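Local coordinates for capsid protein (Bocavirus gorilla/GBoV1/2009, PDB 7LNK), which forms the T=1 icosahedral capsid of a gorilla bocavirus, sixty copies of the chain making up the shell, at residues W327-E332 and I491-F496. Sequence-based numbering, arbitrary orientation.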
loop_
_atom_site.group_PDB
_atom_site.type_symbol
_atom_site.label_atom_id
_atom_site.label_comp_id
_atom_site.label_asym_id
_atom_site.label_seq_id
_atom_site.Cartn_x
_atom_site.Cartn_y
_atom_site.Cartn_z
ATOM N N TRP A 327 -102.975 1.736 -52.293
ATOM C CA TRP A 327 -102.231 0.615 -52.843
ATOM C C TRP A 327 -103.019 -0.664 -52.619
ATOM O O TRP A 327 -103.848 -0.747 -51.714
ATOM C CB TRP A 327 -100.840 0.494 -52.216
ATOM C CG TRP A 327 -100.830 0.223 -50.744
ATOM C CD1 TRP A 327 -100.771 -0.991 -50.140
ATOM C CD2 TRP A 327 -100.874 1.189 -49.693
ATOM N NE1 TRP A 327 -100.776 -0.848 -48.781
ATOM C CE2 TRP A 327 -100.839 0.485 -48.480
ATOM C CE3 TRP A 327 -100.939 2.581 -49.661
ATOM C CZ2 TRP A 327 -100.866 1.122 -47.251
ATOM C CZ3 TRP A 327 -100.967 3.209 -48.447
ATOM C CH2 TRP A 327 -100.931 2.483 -47.256
ATOM N N TYR A 328 -102.762 -1.663 -53.460
ATOM C CA TYR A 328 -103.295 -3.000 -53.237
ATOM C C TYR A 328 -102.345 -3.799 -52.366
ATOM O O TYR A 328 -101.124 -3.678 -52.481
ATOM C CB TYR A 328 -103.549 -3.778 -54.524
ATOM C CG TYR A 328 -104.634 -3.226 -55.395
ATOM C CD1 TYR A 328 -105.959 -3.410 -55.064
ATOM C CD2 TYR A 328 -104.341 -2.638 -56.609
ATOM C CE1 TYR A 328 -106.954 -2.940 -55.858
ATOM C CE2 TYR A 328 -105.339 -2.174 -57.421
ATOM C CZ TYR A 328 -106.642 -2.328 -57.038
ATOM O OH TYR A 328 -107.651 -1.868 -57.839
ATOM N N GLN A 329 -102.918 -4.617 -51.492
ATOM C CA GLN A 329 -102.109 -5.293 -50.492
ATOM C C GLN A 329 -101.439 -6.543 -51.055
ATOM O O GLN A 329 -100.371 -6.944 -50.582
ATOM C CB GLN A 329 -102.972 -5.611 -49.278
ATOM C CG GLN A 329 -102.187 -6.063 -48.094
ATOM C CD GLN A 329 -101.243 -5.004 -47.595
ATOM O OE1 GLN A 329 -101.658 -3.916 -47.232
ATOM N NE2 GLN A 329 -99.959 -5.320 -47.573
ATOM N N THR A 330 -102.034 -7.170 -52.062
ATOM C CA THR A 330 -101.446 -8.331 -52.710
ATOM C C THR A 330 -101.420 -8.121 -54.214
ATOM O O THR A 330 -102.168 -7.296 -54.746
ATOM C CB THR A 330 -102.211 -9.626 -52.393
ATOM O OG1 THR A 330 -103.553 -9.529 -52.870
ATOM C CG2 THR A 330 -102.234 -9.878 -50.907
ATOM N N PRO A 331 -100.560 -8.849 -54.930
ATOM C CA PRO A 331 -100.503 -8.676 -56.390
ATOM C C PRO A 331 -101.752 -9.138 -57.112
ATOM O O PRO A 331 -101.962 -8.764 -58.269
ATOM C CB PRO A 331 -99.286 -9.518 -56.783
ATOM C CG PRO A 331 -98.451 -9.535 -55.576
ATOM C CD PRO A 331 -99.413 -9.632 -54.443
ATOM N N GLU A 332 -102.582 -9.953 -56.474
ATOM C CA GLU A 332 -103.787 -10.455 -57.115
ATOM C C GLU A 332 -104.997 -9.573 -56.871
ATOM O O GLU A 332 -106.091 -9.914 -57.327
ATOM C CB GLU A 332 -104.087 -11.874 -56.637
ATOM C CG GLU A 332 -103.033 -12.889 -57.020
ATOM C CD GLU A 332 -101.893 -12.943 -56.028
ATOM O OE1 GLU A 332 -101.912 -12.166 -55.053
ATOM O OE2 GLU A 332 -100.970 -13.760 -56.225
ATOM N N ILE A 491 -103.881 -13.256 -43.838
ATOM C CA ILE A 491 -104.957 -12.277 -43.801
ATOM C C ILE A 491 -104.321 -10.898 -43.852
ATOM O O ILE A 491 -103.525 -10.538 -42.986
ATOM C CB ILE A 491 -105.834 -12.441 -42.555
ATOM C CG1 ILE A 491 -106.379 -13.865 -42.473
ATOM C CG2 ILE A 491 -106.965 -11.444 -42.568
ATOM C CD1 ILE A 491 -107.174 -14.284 -43.664
ATOM N N GLN A 492 -104.687 -10.122 -44.864
ATOM C CA GLN A 492 -104.042 -8.847 -45.092
ATOM C C GLN A 492 -104.757 -7.750 -44.311
ATOM O O GLN A 492 -105.953 -7.855 -44.038
ATOM C CB GLN A 492 -104.058 -8.504 -46.572
ATOM C CG GLN A 492 -103.295 -9.448 -47.465
ATOM C CD GLN A 492 -101.835 -9.559 -47.120
ATOM O OE1 GLN A 492 -101.193 -8.586 -46.753
ATOM N NE2 GLN A 492 -101.293 -10.754 -47.264
ATOM N N PRO A 493 -104.047 -6.687 -43.937
ATOM C CA PRO A 493 -104.712 -5.551 -43.291
ATOM C C PRO A 493 -105.725 -4.920 -44.232
ATOM O O PRO A 493 -105.430 -4.657 -45.395
ATOM C CB PRO A 493 -103.555 -4.603 -42.968
ATOM C CG PRO A 493 -102.506 -4.965 -43.935
ATOM C CD PRO A 493 -102.607 -6.443 -44.099
ATOM N N THR A 494 -106.942 -4.722 -43.728
ATOM C CA THR A 494 -108.006 -4.161 -44.550
ATOM C C THR A 494 -107.921 -2.643 -44.629
ATOM O O THR A 494 -108.226 -2.053 -45.670
ATOM C CB THR A 494 -109.362 -4.602 -44.013
ATOM O OG1 THR A 494 -109.456 -6.025 -44.096
ATOM C CG2 THR A 494 -110.480 -3.999 -44.819
ATOM N N THR A 495 -107.503 -1.990 -43.554
ATOM C CA THR A 495 -107.585 -0.545 -43.470
ATOM C C THR A 495 -106.233 0.053 -43.109
ATOM O O THR A 495 -105.306 -0.644 -42.694
ATOM C CB THR A 495 -108.645 -0.103 -42.456
ATOM O OG1 THR A 495 -108.867 1.303 -42.589
ATOM C CG2 THR A 495 -108.183 -0.374 -41.062
ATOM N N PHE A 496 -106.138 1.369 -43.291
ATOM C CA PHE A 496 -104.862 2.066 -43.188
ATOM C C PHE A 496 -104.320 2.039 -41.765
ATOM O O PHE A 496 -103.103 2.036 -41.557
ATOM C CB PHE A 496 -105.036 3.501 -43.676
ATOM C CG PHE A 496 -103.799 4.335 -43.595
ATOM C CD1 PHE A 496 -102.830 4.247 -44.568
ATOM C CD2 PHE A 496 -103.618 5.226 -42.563
ATOM C CE1 PHE A 496 -101.704 5.022 -44.504
ATOM C CE2 PHE A 496 -102.493 5.997 -42.497
ATOM C CZ PHE A 496 -101.534 5.894 -43.468
#
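The Q329 and Q492 side chains cross at an angle, each bent at its second torsion. In Q329, CG stands anti to the backbone N (chi1 -169°) before the chain turns at chi2; Q492 sends its own CG anti to the carbonyl carbon (chi1 -63°) and then bends too. The two amide planes end up 11° from parallel but offset, and Q329 CG lies over the Q492 chain, 3.4 Å from Q492 CB and also beside Q492 OE1. Between the amides, Q329 NE2 and Q492 OE1 stay 3.6 Å apart, and the two are not hydrogen-bonded. T330 continues the row, laying its methyl CG2 3.6 Å from Q492 CG. P493, next along, runs about perpendicular to the Q329 side chain and brings its ring CG to 3.6 Å from Q329 OE1.

At the other end of the contact, a corner of the W327 indole meets the edge of the F496 phenyl ring, the side chains crossing at about a right angle: W327 CH2 sits near the phenyl plane, 3.7 Å from F496 CD1. W140 and H385 also meet the indole, while I340 of the hairpin strand 339-341 touches both W327 and F496. The two segments run nearly antiparallel, but as a strand end and an irregular loop rather than as paired strands. R238 of a neighbouring subunit packs on W327 and Q329, and R255 NH2 of that subunit donates a hydrogen bond to T330 O, placing the contact beside a subunit interface. The join is thus buried van der Waals packing in which amide oxygens rest against carbon, while Q492 NE2 makes its weak hydrogen bond close by in its own chain, to Y490 O.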